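Local atomic coordinates of glutathione S-transferase 2 (Onchocerca volvulus, PDB entry 1TU8), a protein that catalyses the conjugation of glutathione to electrophilic compounds and appears to play a central part in the detoxification system of a parasitic nematode. Residues F45-L50 with Q59-G64; R95-K100 with G123-F128. All coordinates share one frame; numbering follows the deposited sequence.

Contact 1 (F45-L50 with Q59-G64). With GTX (S-hexylglutathione), chain E.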
loop_
_atom_site.group_PDB
_atom_site.type_symbol
_atom_site.label_atom_id
_atom_site.label_comp_id
_atom_site.label_asym_id
_atom_site.label_seq_id
_atom_site.Cartn_x
_atom_site.Cartn_y
_atom_site.Cartn_z
ATOM N N PHE A 45 11.525 15.455 3.968
ATOM C CA PHE A 45 10.528 14.542 3.410
ATOM C C PHE A 45 9.363 14.366 4.374
ATOM O O PHE A 45 9.553 14.306 5.580
ATOM C CB PHE A 45 11.203 13.215 3.063
ATOM C CG PHE A 45 12.373 13.394 2.143
ATOM C CD1 PHE A 45 13.668 13.471 2.643
ATOM C CD2 PHE A 45 12.166 13.599 0.787
ATOM C CE1 PHE A 45 14.746 13.690 1.789
ATOM C CE2 PHE A 45 13.240 13.817 -0.070
ATOM C CZ PHE A 45 14.528 13.864 0.435
ATOM N N GLN A 46 8.162 14.280 3.816
ATOM C CA GLN A 46 6.922 14.371 4.588
ATOM C C GLN A 46 6.776 13.267 5.650
ATOM O O GLN A 46 6.156 13.488 6.693
ATOM C CB GLN A 46 5.705 14.390 3.649
ATOM C CG GLN A 46 5.551 15.682 2.810
ATOM C CD GLN A 46 6.086 15.562 1.381
ATOM O OE1 GLN A 46 5.492 16.096 0.436
ATOM N NE2 GLN A 46 7.198 14.880 1.225
ATOM N N PHE A 47 7.350 12.093 5.399
ATOM C CA PHE A 47 7.335 10.992 6.373
ATOM C C PHE A 47 8.746 10.588 6.813
ATOM O O PHE A 47 8.944 9.533 7.429
ATOM C CB PHE A 47 6.556 9.777 5.827
ATOM C CG PHE A 47 5.121 10.078 5.528
ATOM C CD1 PHE A 47 4.649 10.081 4.214
ATOM C CD2 PHE A 47 4.237 10.390 6.555
ATOM C CE1 PHE A 47 3.333 10.378 3.939
ATOM C CE2 PHE A 47 2.906 10.698 6.281
ATOM C CZ PHE A 47 2.455 10.692 4.968
ATOM N N GLY A 48 9.725 11.438 6.505
ATOM C CA GLY A 48 11.111 11.191 6.860
ATOM C C GLY A 48 11.749 10.022 6.129
ATOM O O GLY A 48 12.704 9.425 6.622
ATOM N N GLN A 49 11.223 9.696 4.950
ATOM C CA GLN A 49 11.638 8.498 4.222
ATOM C C GLN A 49 11.645 8.702 2.713
ATOM O O GLN A 49 11.059 9.654 2.196
ATOM C CB GLN A 49 10.721 7.321 4.584
ATOM C CG GLN A 49 10.949 6.802 5.998
ATOM C CD GLN A 49 10.482 5.372 6.210
ATOM O OE1 GLN A 49 11.218 4.548 6.763
ATOM N NE2 GLN A 49 9.265 5.073 5.783
ATOM N N LEU A 50 12.324 7.784 2.035
ATOM C CA LEU A 50 12.458 7.751 0.581
ATOM C C LEU A 50 11.817 6.460 0.059
ATOM O O LEU A 50 11.662 5.507 0.836
ATOM C CB LEU A 50 13.941 7.779 0.223
ATOM C CG LEU A 50 14.735 8.981 0.734
ATOM C CD1 LEU A 50 16.199 8.830 0.345
ATOM C CD2 LEU A 50 14.164 10.280 0.178
ATOM N N GLN A 59 6.541 17.775 -4.624
ATOM C CA GLN A 59 7.353 16.808 -3.900
ATOM C C GLN A 59 6.452 15.665 -3.433
ATOM O O GLN A 59 5.580 15.859 -2.589
ATOM C CB GLN A 59 8.030 17.461 -2.693
ATOM C CG GLN A 59 8.986 16.526 -1.976
ATOM C CD GLN A 59 9.503 17.061 -0.657
ATOM O OE1 GLN A 59 8.990 18.047 -0.125
ATOM N NE2 GLN A 59 10.518 16.402 -0.122
ATOM N N ILE A 60 6.675 14.479 -3.990
ATOM C CA ILE A 60 5.799 13.333 -3.787
ATOM C C ILE A 60 6.591 12.183 -3.193
ATOM O O ILE A 60 7.447 11.604 -3.859
ATOM C CB ILE A 60 5.150 12.866 -5.116
ATOM C CG1 ILE A 60 4.534 14.045 -5.883
ATOM C CG2 ILE A 60 4.079 11.803 -4.835
ATOM C CD1 ILE A 60 4.230 13.742 -7.327
ATOM N N VAL A 61 6.284 11.847 -1.945
ATOM C CA VAL A 61 6.820 10.649 -1.312
ATOM C C VAL A 61 5.776 9.537 -1.373
ATOM O O VAL A 61 4.662 9.753 -1.857
ATOM C CB VAL A 61 7.283 10.899 0.148
ATOM C CG1 VAL A 61 8.485 11.859 0.181
ATOM C CG2 VAL A 61 6.151 11.419 1.015
ATOM N N GLN A 62 6.181 8.352 -0.914
ATOM C CA GLN A 62 5.380 7.126 -0.888
ATOM C C GLN A 62 5.394 6.452 -2.263
ATOM O O GLN A 62 4.745 6.919 -3.202
ATOM C CB GLN A 62 3.943 7.370 -0.377
ATOM C CG GLN A 62 3.844 7.699 1.106
ATOM C CD GLN A 62 4.129 6.517 2.031
ATOM O OE1 GLN A 62 4.255 6.691 3.250
ATOM N NE2 GLN A 62 4.250 5.335 1.464
ATOM N N SER A 63 6.137 5.350 -2.365
ATOM C CA SER A 63 6.372 4.675 -3.629
ATOM C C SER A 63 5.093 4.323 -4.395
ATOM O O SER A 63 5.062 4.432 -5.606
ATOM C CB SER A 63 7.217 3.416 -3.427
ATOM O OG SER A 63 6.581 2.472 -2.584
ATOM N N GLY A 64 4.063 3.865 -3.697
ATOM C CA GLY A 64 2.800 3.535 -4.346
ATOM C C GLY A 64 2.079 4.753 -4.893
ATOM O O GLY A 64 1.487 4.689 -5.969
HETATM N N1 GTX E . 5.698 2.978 2.509
HETATM C CA1 GTX E . 6.880 3.750 2.150
HETATM C C1 GTX E . 7.004 3.741 0.653
HETATM O O11 GTX E . 6.464 2.770 -0.017
HETATM O O12 GTX E . 7.643 4.682 0.007
HETATM C CB1 GTX E . 8.099 3.120 2.817
HETATM C CG1 GTX E . 9.342 4.003 2.691
HETATM C CD1 GTX E . 10.542 3.360 3.351
HETATM O OE1 GTX E . 10.394 2.227 4.149
HETATM N N2 GTX E . 11.718 3.952 3.140
HETATM C CA2 GTX E . 12.982 3.503 3.700
HETATM C C2 GTX E . 13.725 4.642 4.331
HETATM O O2 GTX E . 13.653 5.933 3.781
HETATM C CB2 GTX E . 13.847 2.936 2.582
HETATM S SG2 GTX E . 13.056 1.518 1.790
HETATM C C1S GTX E . 13.800 0.295 2.903
HETATM C C2S GTX E . 15.116 -0.284 2.371
HETATM C C3S GTX E . 16.277 0.685 2.569
HETATM C C4S GTX E . 17.628 -0.004 2.717
HETATM C C5S GTX E . 18.732 1.041 2.882
HETATM C C6S GTX E . 18.689 1.713 4.251
HETATM N N3 GTX E . 14.423 4.372 5.425
HETATM C CA3 GTX E . 15.399 5.316 5.950
HETATM C C3 GTX E . 14.972 5.870 7.284
HETATM O O31 GTX E . 15.766 6.677 7.937
HETATM O O32 GTX E . 13.811 5.558 7.810
#
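The ring of F45 meets Q59 and V61 obliquely: its CD2 lies 3.4 Å from Q59 NE2, with amide and ring planes 63° apart, and also touches V61 CG1. L50 CD2 sits 3.5 Å above the plane of the F45 ring, over its centre. The pair belongs to the thioredoxin-like N-terminal domain, where the 45-50 loop packs against strand 58-61 and the start of helix 63-73 to form part of the glutathione site. The Q59 amide is held by the carbonyl of Q44. V61 CG1, anti to the carbonyl carbon, turns to F45 and V61 CG2 reaches F47 CD1 at 3.8 Å, while the bent side chain of Q46 lies across both methyls. A type I turn from F45 to G48, closed by G48 N on F45 O, presents F47, whose ring stands across the side chain of Q62 and faces the second subunit.

L50 binds S-hexylglutathione through its backbone, with a nearly straight N-H bond to O2 (2.9 Å, 170°) and a carbonyl that accepts from N2. S63 takes the γ-glutamyl carboxylate: its N bonds O12, and its OG gives a short 2.6 Å hydrogen bond to O11.

Contact 2 (R95-K100 with G123-F128). With GTX (S-hexylglutathione), chain F.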
loop_
_atom_site.group_PDB
_atom_site.type_symbol
_atom_site.label_atom_id
_atom_site.label_comp_id
_atom_site.label_asym_id
_atom_site.label_seq_id
_atom_site.Cartn_x
_atom_site.Cartn_y
_atom_site.Cartn_z
ATOM N N ARG A 95 3.126 -5.770 -3.833
ATOM C CA ARG A 95 3.678 -5.143 -2.629
ATOM C C ARG A 95 3.639 -6.060 -1.390
ATOM O O ARG A 95 4.571 -6.053 -0.591
ATOM C CB ARG A 95 2.939 -3.841 -2.327
ATOM C CG ARG A 95 3.160 -2.761 -3.356
ATOM C CD ARG A 95 2.483 -1.464 -2.987
ATOM N NE ARG A 95 3.022 -0.918 -1.743
ATOM C CZ ARG A 95 3.875 0.098 -1.667
ATOM N NH1 ARG A 95 4.311 0.700 -2.765
ATOM N NH2 ARG A 95 4.301 0.512 -0.486
ATOM N N ASP A 96 2.572 -6.842 -1.249
ATOM C CA ASP A 96 2.438 -7.811 -0.161
ATOM C C ASP A 96 3.534 -8.859 -0.238
ATOM O O ASP A 96 4.094 -9.245 0.780
ATOM C CB ASP A 96 1.074 -8.519 -0.200
ATOM C CG ASP A 96 -0.038 -7.713 0.457
ATOM O OD1 ASP A 96 0.244 -6.698 1.125
ATOM O OD2 ASP A 96 -1.234 -8.036 0.365
ATOM N N LEU A 97 3.825 -9.341 -1.444
ATOM C CA LEU A 97 4.924 -10.282 -1.614
ATOM C C LEU A 97 6.244 -9.616 -1.267
ATOM O O LEU A 97 7.099 -10.228 -0.630
ATOM C CB LEU A 97 4.961 -10.872 -3.027
ATOM C CG LEU A 97 6.106 -11.867 -3.291
ATOM C CD1 LEU A 97 6.098 -13.020 -2.301
ATOM C CD2 LEU A 97 6.040 -12.384 -4.700
ATOM N N HIS A 98 6.409 -8.357 -1.666
ATOM C CA HIS A 98 7.643 -7.645 -1.376
ATOM C C HIS A 98 7.852 -7.459 0.123
ATOM O O HIS A 98 8.984 -7.496 0.590
ATOM C CB HIS A 98 7.690 -6.290 -2.079
ATOM C CG HIS A 98 9.057 -5.687 -2.101
ATOM N ND1 HIS A 98 10.124 -6.298 -2.725
ATOM C CD2 HIS A 98 9.546 -4.558 -1.531
ATOM C CE1 HIS A 98 11.206 -5.556 -2.563
ATOM N NE2 HIS A 98 10.883 -4.493 -1.847
ATOM N N VAL A 99 6.769 -7.264 0.874
ATOM C CA VAL A 99 6.845 -7.163 2.337
ATOM C C VAL A 99 7.374 -8.472 2.937
ATOM O O VAL A 99 8.244 -8.451 3.817
ATOM C CB VAL A 99 5.462 -6.800 2.951
ATOM C CG1 VAL A 99 5.437 -7.018 4.468
ATOM C CG2 VAL A 99 5.088 -5.348 2.598
ATOM N N LYS A 100 6.869 -9.603 2.452
ATOM C CA LYS A 100 7.345 -10.914 2.917
ATOM C C LYS A 100 8.821 -11.095 2.593
ATOM O O LYS A 100 9.608 -11.500 3.451
ATOM C CB LYS A 100 6.516 -12.048 2.318
ATOM C CG LYS A 100 5.082 -12.058 2.837
ATOM C CD LYS A 100 4.218 -13.098 2.162
ATOM C CE LYS A 100 2.748 -12.981 2.600
ATOM N NZ LYS A 100 2.049 -11.755 2.043
ATOM N N GLY A 123 3.440 -20.832 -2.975
ATOM C CA GLY A 123 2.027 -20.526 -2.807
ATOM C C GLY A 123 1.700 -19.086 -3.186
ATOM O O GLY A 123 0.620 -18.796 -3.695
ATOM N N GLU A 124 2.633 -18.177 -2.931
ATOM C CA GLU A 124 2.445 -16.776 -3.301
ATOM C C GLU A 124 2.510 -16.553 -4.815
ATOM O O GLU A 124 1.695 -15.819 -5.376
ATOM C CB GLU A 124 3.427 -15.886 -2.537
ATOM C CG GLU A 124 3.211 -15.895 -1.026
ATOM C CD GLU A 124 1.748 -15.686 -0.632
ATOM O OE1 GLU A 124 1.169 -16.566 0.053
ATOM O OE2 GLU A 124 1.167 -14.646 -1.019
ATOM N N LEU A 125 3.452 -17.214 -5.479
ATOM C CA LEU A 125 3.563 -17.140 -6.923
ATOM C C LEU A 125 2.354 -17.778 -7.602
ATOM O O LEU A 125 1.899 -17.278 -8.615
ATOM C CB LEU A 125 4.863 -17.807 -7.400
ATOM C CG LEU A 125 6.149 -17.084 -6.973
ATOM C CD1 LEU A 125 7.375 -17.896 -7.394
ATOM C CD2 LEU A 125 6.236 -15.686 -7.543
ATOM N N ALA A 126 1.818 -18.853 -7.022
ATOM C CA ALA A 126 0.663 -19.543 -7.593
ATOM C C ALA A 126 -0.539 -18.606 -7.660
ATOM O O ALA A 126 -1.326 -18.680 -8.604
ATOM C CB ALA A 126 0.320 -20.797 -6.774
ATOM N N LYS A 127 -0.672 -17.737 -6.658
ATOM C CA LYS A 127 -1.750 -16.748 -6.643
ATOM C C LYS A 127 -1.623 -15.806 -7.836
ATOM O O LYS A 127 -2.614 -15.501 -8.515
ATOM C CB LYS A 127 -1.738 -15.947 -5.327
ATOM C CG LYS A 127 -2.232 -16.750 -4.136
ATOM C CD LYS A 127 -1.756 -16.160 -2.809
ATOM C CE LYS A 127 -2.170 -17.034 -1.626
ATOM N NZ LYS A 127 -1.701 -16.446 -0.343
ATOM N N PHE A 128 -0.399 -15.350 -8.100
ATOM C CA PHE A 128 -0.151 -14.491 -9.254
ATOM C C PHE A 128 -0.338 -15.202 -10.600
ATOM O O PHE A 128 -0.853 -14.596 -11.536
ATOM C CB PHE A 128 1.251 -13.894 -9.192
ATOM C CG PHE A 128 1.410 -12.843 -8.139
ATOM C CD1 PHE A 128 2.289 -13.029 -7.088
ATOM C CD2 PHE A 128 0.695 -11.653 -8.214
ATOM C CE1 PHE A 128 2.438 -12.055 -6.102
ATOM C CE2 PHE A 128 0.854 -10.662 -7.236
ATOM C CZ PHE A 128 1.730 -10.881 -6.178
HETATM N N1 GTX F . -2.469 -5.925 1.737
HETATM C CA1 GTX F . -3.711 -6.609 2.064
HETATM C C1 GTX F . -4.812 -5.596 2.273
HETATM O O11 GTX F . -4.559 -4.367 2.630
HETATM O O12 GTX F . -6.063 -5.943 2.113
HETATM C CB1 GTX F . -3.485 -7.425 3.328
HETATM C CG1 GTX F . -4.676 -8.280 3.733
HETATM C CD1 GTX F . -4.373 -9.168 4.925
HETATM O OE1 GTX F . -3.119 -9.157 5.547
HETATM N N2 GTX F . -5.371 -9.949 5.343
HETATM C CA2 GTX F . -5.351 -10.756 6.556
HETATM C C2 GTX F . -5.865 -12.125 6.290
HETATM O O2 GTX F . -6.936 -12.315 5.421
HETATM C CB2 GTX F . -6.310 -10.192 7.619
HETATM S SG2 GTX F . -5.818 -8.541 8.111
HETATM C C1S GTX F . -4.634 -9.108 9.365
HETATM C C2S GTX F . -5.290 -9.255 10.741
HETATM C C3S GTX F . -5.529 -10.720 11.131
HETATM C C4S GTX F . -6.821 -10.893 11.928
HETATM C C5S GTX F . -7.364 -12.318 11.876
HETATM C C6S GTX F . -6.644 -13.232 12.860
HETATM N N3 GTX F . -5.298 -13.124 6.941
HETATM C CA3 GTX F . -5.961 -14.405 7.057
HETATM C C3 GTX F . -5.128 -15.491 6.430
HETATM O O31 GTX F . -5.437 -16.737 6.650
HETATM O O32 GTX F . -4.107 -15.202 5.671
HETATM O O HOH W 1 2.347 -12.350 -0.624
#
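E124 slides past L97 in the opposite direction, bringing its CB to 3.9 Å from L97 CD1. Helices 81-107 and 121-132 of the all-helical C-terminal domain run antiparallel here, at 169°, with local axes 11.2 Å apart, and side chains, with one water, fill the interval. L97 is the shared apolar contact: CG anti to the backbone N (chi1 179°) carries the branch toward helix 121-132, CD1 to E124 and CD2 to L125 and F128.

Beyond its CB, E124 bends at chi2 and divides its carboxylate. OE1 takes K127 NZ at 2.9 Å in a salt bridge within the helix, met on the syn side and 22° out of the carboxylate plane. OE2 accepts a 2.6 Å hydrogen bond from a water that in turn accepts from K100 NZ at 2.7 Å, so the helices are joined across the polar border through solvent.

L125 starts off to one side, yet its CD2 comes to 4.4 Å from L97 CD2; the side chain also packs on L158, L169, F172 and L175. K127, besides closing on E124, donates to the F47 carbonyl of the second subunit. F128 completes the row: its CE1 lies 3.9 Å from L97 CD2, the leucine approaching the ring obliquely.

Buried hydrocarbon thus carries the packing, while E124, between two lysines, would probably remain ionised; K100 NZ stays 4.3 Å from E124 OE2, beyond a salt bridge, and the two charges meet through the water.

How the contacts relate
The two contacts illustrate how a glutathione site can be built from two domains and two subunits. The centres of contact 1 and contact 2 are about 24 Å apart. They nevertheless touch within the chain: R95 NH1 of contact 2 lies 2.9 Å from S63 OG of contact 1, a probable hydrogen bond, while R95 NH2 bonds to the ligand itself. Across the dimer, the amino nitrogen N1 of the ligand held by contact 1 of the second subunit donates hydrogen bonds to both D96 oxygens of contact 2, OD1 (2.9 Å) and OD2 (2.8 Å). The F47 ring of that subunit meets F128 with planes about 65° apart, an arrangement consistent with the lock-and-key interface of pi-class dimers.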